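Local coordinates for protein Exo beta-1,2-glucooligosaccharide sophorohydrolase (non-reducing end) (Parabacteroides distasonis ATCC 8503, PDB 5Z06) that hydrolyses linear beta-1,2-glucan and beta-1,2-glucooligosaccharides as an exo-type glycosidase, releasing sophorose from the non-reducing end, at residues K199-H204 with Y280-E285; T469-I474 with E484-G489. All coordinates share one frame; numbering follows the deposited sequence. Where two conformers were deposited one is given.

Contact 1 (K199-H204 with Y280-E285); sequences KAYERH and YPMTDE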
loop_
_atom_site.group_PDB
_atom_site.type_symbol
_atom_site.label_atom_id
_atom_site.label_comp_id
_atom_site.label_asym_id
_atom_site.label_seq_id
_atom_site.Cartn_x
_atom_site.Cartn_y
_atom_site.Cartn_z
ATOM N N LYS A 199 9.055 9.120 -19.125
ATOM C CA LYS A 199 8.539 10.392 -18.706
ATOM C C LYS A 199 9.420 10.841 -17.559
ATOM O O LYS A 199 9.462 10.202 -16.504
ATOM C CB LYS A 199 7.051 10.246 -18.349
ATOM C CG LYS A 199 6.355 11.489 -17.840
ATOM C CD LYS A 199 6.548 12.762 -18.652
ATOM C CE LYS A 199 5.855 13.922 -17.942
ATOM N NZ LYS A 199 6.164 15.207 -18.614
ATOM N N ALA A 200 10.178 11.903 -17.794
ATOM C CA ALA A 200 11.080 12.415 -16.783
ATOM C C ALA A 200 10.335 13.377 -15.898
ATOM O O ALA A 200 9.380 14.021 -16.303
ATOM C CB ALA A 200 12.287 13.096 -17.398
ATOM N N TYR A 201 10.783 13.426 -14.664
ATOM C CA TYR A 201 10.384 14.431 -13.712
ATOM C C TYR A 201 11.697 15.032 -13.212
ATOM O O TYR A 201 12.628 15.162 -14.012
ATOM C CB TYR A 201 9.506 13.773 -12.648
ATOM C CG TYR A 201 8.229 13.275 -13.262
ATOM C CD1 TYR A 201 8.192 12.041 -13.871
ATOM C CD2 TYR A 201 7.071 14.059 -13.276
ATOM C CE1 TYR A 201 7.040 11.571 -14.453
ATOM C CE2 TYR A 201 5.900 13.598 -13.854
ATOM C CZ TYR A 201 5.901 12.344 -14.434
ATOM O OH TYR A 201 4.795 11.820 -15.042
ATOM N N GLU A 202 11.810 15.380 -11.939
ATOM C CA GLU A 202 13.010 16.037 -11.457
ATOM C C GLU A 202 14.101 15.070 -11.038
ATOM O O GLU A 202 15.297 15.270 -11.331
ATOM C CB GLU A 202 12.660 16.954 -10.309
ATOM C CG GLU A 202 13.857 17.765 -9.832
ATOM C CD GLU A 202 13.523 18.623 -8.671
ATOM O OE1 GLU A 202 14.036 18.331 -7.587
ATOM O OE2 GLU A 202 12.752 19.577 -8.833
ATOM N N ARG A 203 13.697 14.042 -10.318
ATOM C CA ARG A 203 14.632 13.083 -9.748
ATOM C C ARG A 203 14.447 11.700 -10.307
ATOM O O ARG A 203 15.185 10.771 -9.936
ATOM C CB ARG A 203 14.446 13.045 -8.240
ATOM C CG ARG A 203 14.485 14.406 -7.585
ATOM C CD ARG A 203 15.820 15.060 -7.796
ATOM N NE ARG A 203 15.862 16.345 -7.120
ATOM C CZ ARG A 203 16.941 16.880 -6.571
ATOM N NH1 ARG A 203 18.104 16.248 -6.611
ATOM N NH2 ARG A 203 16.862 18.063 -5.987
ATOM N N HIS A 204 13.492 11.538 -11.216
ATOM C CA HIS A 204 13.222 10.218 -11.708
ATOM C C HIS A 204 12.656 10.233 -13.084
ATOM O O HIS A 204 12.165 11.258 -13.535
ATOM C CB HIS A 204 12.291 9.467 -10.769
ATOM C CG HIS A 204 10.861 9.768 -10.998
ATOM N ND1 HIS A 204 10.275 10.931 -10.559
ATOM C CD2 HIS A 204 9.896 9.065 -11.637
ATOM C CE1 HIS A 204 9.005 10.928 -10.920
ATOM N NE2 HIS A 204 8.752 9.811 -11.576
ATOM N N TYR A 280 14.504 17.347 -15.068
ATOM C CA TYR A 280 14.514 18.803 -15.129
ATOM C C TYR A 280 14.034 19.326 -13.784
ATOM O O TYR A 280 13.301 18.623 -13.084
ATOM C CB TYR A 280 13.585 19.305 -16.247
ATOM C CG TYR A 280 12.256 18.592 -16.212
ATOM C CD1 TYR A 280 12.106 17.361 -16.827
ATOM C CD2 TYR A 280 11.173 19.114 -15.527
ATOM C CE1 TYR A 280 10.916 16.676 -16.777
ATOM C CE2 TYR A 280 9.974 18.438 -15.471
ATOM C CZ TYR A 280 9.845 17.216 -16.093
ATOM O OH TYR A 280 8.660 16.521 -16.043
ATOM N N PRO A 281 14.420 20.570 -13.433
ATOM C CA PRO A 281 13.916 21.134 -12.190
ATOM C C PRO A 281 12.409 21.302 -12.223
ATOM O O PRO A 281 11.835 21.674 -13.254
ATOM C CB PRO A 281 14.620 22.488 -12.063
ATOM C CG PRO A 281 15.423 22.663 -13.295
ATOM C CD PRO A 281 15.271 21.493 -14.190
ATOM N N MET A 282 11.782 21.022 -11.086
ATOM C CA MET A 282 10.344 21.099 -10.958
ATOM C C MET A 282 9.943 22.104 -9.890
ATOM O O MET A 282 10.528 22.188 -8.824
ATOM C CB MET A 282 9.776 19.714 -10.666
ATOM C CG MET A 282 9.706 18.818 -11.886
ATOM S SD MET A 282 9.201 17.127 -11.521
ATOM C CE MET A 282 7.480 17.376 -11.138
ATOM N N THR A 283 8.938 22.891 -10.222
ATOM C CA THR A 283 8.285 23.749 -9.266
ATOM C C THR A 283 7.393 22.871 -8.372
ATOM O O THR A 283 7.133 21.692 -8.663
ATOM C CB THR A 283 7.335 24.738 -9.978
ATOM O OG1 THR A 283 6.330 23.960 -10.646
ATOM C CG2 THR A 283 8.097 25.697 -10.977
ATOM N N ASP A 284 6.888 23.481 -7.317
ATOM C CA ASP A 284 5.911 22.820 -6.462
ATOM C C ASP A 284 4.672 22.412 -7.237
ATOM O O ASP A 284 4.118 21.347 -6.976
ATOM C CB ASP A 284 5.498 23.721 -5.324
ATOM C CG ASP A 284 6.598 23.926 -4.307
ATOM O OD1 ASP A 284 7.579 23.138 -4.288
ATOM O OD2 ASP A 284 6.457 24.898 -3.519
ATOM N N GLU A 285 4.241 23.255 -8.179
ATOM C CA GLU A 285 3.074 22.959 -9.008
ATOM C C GLU A 285 3.294 21.674 -9.779
ATOM O O GLU A 285 2.442 20.799 -9.781
ATOM C CB GLU A 285 2.756 24.106 -9.982
ATOM C CG GLU A 285 2.157 25.337 -9.306
ATOM C CD GLU A 285 0.760 25.090 -8.790
ATOM O OE1 GLU A 285 -0.139 24.820 -9.615
ATOM O OE2 GLU A 285 0.560 25.158 -7.552
#

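Contact 2 (T469-I474 with E484-G489); sequences TYMLAI and EMYYSG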
loop_
_atom_site.group_PDB
_atom_site.type_symbol
_atom_site.label_atom_id
_atom_site.label_comp_id
_atom_site.label_asym_id
_atom_site.label_seq_id
_atom_site.Cartn_x
_atom_site.Cartn_y
_atom_site.Cartn_z
ATOM N N THR A 469 -20.144 8.213 6.823
ATOM C CA THR A 469 -21.115 7.128 6.961
ATOM C C THR A 469 -22.431 7.647 7.554
ATOM O O THR A 469 -23.533 7.334 7.064
ATOM C CB THR A 469 -20.550 5.989 7.821
ATOM O OG1 THR A 469 -19.176 5.744 7.469
ATOM C CG2 THR A 469 -21.367 4.738 7.624
ATOM N N TYR A 470 -22.320 8.465 8.584
ATOM C CA TYR A 470 -23.503 9.120 9.142
ATOM C C TYR A 470 -24.034 10.181 8.213
ATOM O O TYR A 470 -25.226 10.295 8.028
ATOM C CB TYR A 470 -23.227 9.709 10.515
ATOM C CG TYR A 470 -23.274 8.671 11.588
ATOM C CD1 TYR A 470 -22.139 7.954 11.937
ATOM C CD2 TYR A 470 -24.473 8.383 12.241
ATOM C CE1 TYR A 470 -22.188 7.015 12.933
ATOM C CE2 TYR A 470 -24.531 7.426 13.228
ATOM C CZ TYR A 470 -23.392 6.745 13.566
ATOM O OH TYR A 470 -23.468 5.792 14.546
ATOM N N MET A 471 -23.137 10.938 7.612
ATOM C CA MET A 471 -23.552 11.978 6.696
ATOM C C MET A 471 -24.391 11.358 5.605
ATOM O O MET A 471 -25.521 11.782 5.393
ATOM C CB MET A 471 -22.363 12.684 6.081
ATOM C CG MET A 471 -21.594 13.524 7.067
ATOM S SD MET A 471 -22.432 15.075 7.401
ATOM C CE MET A 471 -21.987 15.174 9.117
ATOM N N LEU A 472 -23.851 10.340 4.947
ATOM C CA LEU A 472 -24.531 9.764 3.800
ATOM C C LEU A 472 -25.786 9.050 4.204
ATOM O O LEU A 472 -26.788 9.143 3.497
ATOM C CB LEU A 472 -23.617 8.875 2.972
ATOM C CG LEU A 472 -22.577 9.697 2.199
ATOM C CD1 LEU A 472 -21.489 8.793 1.627
ATOM C CD2 LEU A 472 -23.211 10.468 1.059
ATOM N N ALA A 473 -25.748 8.381 5.351
ATOM C CA ALA A 473 -26.931 7.752 5.903
ATOM C C ALA A 473 -28.074 8.735 6.058
ATOM O O ALA A 473 -29.187 8.410 5.741
ATOM C CB ALA A 473 -26.627 7.077 7.230
ATOM N N ILE A 474 -27.763 9.933 6.532
ATOM C CA ILE A 474 -28.716 11.009 6.742
ATOM C C ILE A 474 -29.120 11.694 5.411
ATOM O O ILE A 474 -30.213 12.273 5.289
ATOM C CB ILE A 474 -28.084 12.033 7.731
ATOM C CG1 ILE A 474 -27.890 11.385 9.114
ATOM C CG2 ILE A 474 -28.927 13.302 7.891
ATOM C CD1 ILE A 474 -26.919 12.123 10.018
ATOM N N GLU A 484 -30.699 13.316 13.781
ATOM C CA GLU A 484 -30.358 13.136 15.207
ATOM C C GLU A 484 -29.335 12.041 15.436
ATOM O O GLU A 484 -28.602 12.089 16.421
ATOM C CB GLU A 484 -31.608 12.874 16.083
ATOM C CG GLU A 484 -32.370 14.126 16.535
ATOM C CD GLU A 484 -33.190 14.796 15.440
ATOM O OE1 GLU A 484 -33.383 14.201 14.352
ATOM O OE2 GLU A 484 -33.659 15.936 15.667
ATOM N N MET A 485 -29.305 11.055 14.540
ATOM C CA MET A 485 -28.340 9.968 14.586
ATOM C C MET A 485 -26.892 10.438 14.559
ATOM O O MET A 485 -26.010 9.745 15.068
ATOM C CB MET A 485 -28.594 9.006 13.437
ATOM C CG MET A 485 -29.974 8.383 13.483
ATOM S SD MET A 485 -30.086 7.187 14.811
ATOM C CE MET A 485 -31.801 7.400 15.302
ATOM N N TYR A 486 -26.655 11.603 13.962
ATOM C CA TYR A 486 -25.376 12.267 14.057
ATOM C C TYR A 486 -24.950 12.524 15.505
ATOM O O TYR A 486 -23.779 12.360 15.829
ATOM C CB TYR A 486 -25.391 13.594 13.311
ATOM C CG TYR A 486 -24.050 14.273 13.348
ATOM C CD1 TYR A 486 -23.080 14.002 12.381
ATOM C CD2 TYR A 486 -23.737 15.181 14.367
ATOM C CE1 TYR A 486 -21.848 14.641 12.413
ATOM C CE2 TYR A 486 -22.504 15.802 14.418
ATOM C CZ TYR A 486 -21.565 15.528 13.439
ATOM O OH TYR A 486 -20.354 16.131 13.510
ATOM N N TYR A 487 -25.878 12.923 16.370
ATOM C CA TYR A 487 -25.535 13.168 17.796
ATOM C C TYR A 487 -25.683 11.957 18.678
ATOM O O TYR A 487 -24.911 11.777 19.607
ATOM C CB TYR A 487 -26.330 14.354 18.371
ATOM C CG TYR A 487 -25.898 15.638 17.729
ATOM C CD1 TYR A 487 -24.666 16.202 18.038
ATOM C CD2 TYR A 487 -26.670 16.243 16.744
ATOM C CE1 TYR A 487 -24.238 17.366 17.426
ATOM C CE2 TYR A 487 -26.254 17.405 16.141
ATOM C CZ TYR A 487 -25.036 17.957 16.492
ATOM O OH TYR A 487 -24.609 19.097 15.894
ATOM N N SER A 488 -26.674 11.132 18.387
ATOM C CA SER A 488 -26.985 9.978 19.224
ATOM C C SER A 488 -26.005 8.838 18.941
ATOM O O SER A 488 -25.727 8.026 19.822
ATOM C CB SER A 488 -28.424 9.539 18.972
ATOM O OG SER A 488 -28.541 8.815 17.748
ATOM N N GLY A 489 -25.476 8.799 17.713
ATOM C CA GLY A 489 -24.580 7.739 17.266
ATOM C C GLY A 489 -23.157 8.200 17.112
ATOM O O GLY A 489 -22.330 7.996 18.003
#

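Contact 1 (K199-H204 with Y280-E285)
A200, at the end of strand 194-200, begins the join between the connection of the beta hairpin formed by strands 194-200 and 204-210 and the linker that leads from strand 275-278 into helix 284-297. Its carbonyl O accepts a hydrogen bond from Y280 OH at 2.6 Å, with the donor tilted 30° from the carbonyl plane. Y201 O then accepts Y280 N at 3.1 Å and also sits over one face of the Y280 ring, offset toward the rim; the phenol thus lies along the backbone of A200 and Y201. Y201 presents CB to M282 SD at 3.6 Å, and that sulfur makes a Met-aromatic contact at the Y201 ring edge, 5.3 Å from the centroid, with CE near the ring plane; Y201 OH turns to E293 of helix 284-297. E202 divides its carboxylate. OE1 forms a salt bridge to R203 NE at 2.7 Å and another to R636 of helix 624-636, which would probably favour the ionised carboxylate. With CG anti to the backbone N (chi1 -175°) and the chain extended beyond it, the other oxygen reaches the linker: M282 N donates to the anti lone pair of E202 OE2 at 2.8 Å, N-H...O angle 153°.

Contact 2 (T469-I474 with E484-G489)
The axes of the short segments 469-474 and 485-489 approach to 10.2 Å at 143° between their N-to-C directions, so two helices close together in the sequence pack as a splayed, roughly antiparallel helical hairpin, with Y470 and Y486 nearest at the CA level. Both lie within the glycoamylase-like region of this GH144 enzyme, consistent with the (alpha/alpha)6 barrel of the six-hairpin glycosidase clan. Y470 points its CB toward the second helix and reaches across to it with its ring, meeting mostly backbone. Its CE2 comes to 3.3 Å from M485 O, and its OH lies 3.5 Å from G489 CA. The missing side chain matters here: a CB on G489 would point toward Y470 and run into its hydroxyl. That hydroxyl is hydrogen-bonded outside the pair, to L460 O and L444 N, which fixes the far end of the ring. A leucine in place of Y470 would probably leave a gap beside G489 and deprive L460 O and L444 N of their shared hydroxyl partner.

The remaining contact is apolar and centres on Y486. A chi1 of -177° swings the Y486 ring away from its own backbone N and past M471, whose chain bends at chi2 and chi3 to bring the methyl CE obliquely against the ring. I474 CD1 meets the base of the same side chain, 3.9 Å from Y486 CB, so methionine and isoleucine touch successive parts of the tyrosine. I700 of helix 691-702 touches M471, I474 and Y486, closing this cluster with a third helix, while Y486 OH is hydrogen-bonded to D551. Between two side chains the closest approach is M471 CE to Y486 CE1, 3.3 Å.

Overall arrangement
The two contacts are independent, with centres 44 Å apart and nearest atoms about 29 Å apart, and they share no secondary-structure element. Contact 1 is partly buried and links beta structure to the first helix that follows it; its segments are 76 residues apart at their closest ends, with strands but no helix between them. Contact 2 is buried, local in sequence and made between two helices. Their chemistry differs accordingly. At 199-204 with 280-285, the segments are mostly loop, and three hydrogen bonds cross between them, two using backbone N-H groups and one the Y280 hydroxyl. At 469-474 with 484-489, apolar and ring-to-backbone contacts do the joining, and the tyrosine hydroxyls find their hydrogen-bond partners elsewhere in the chain.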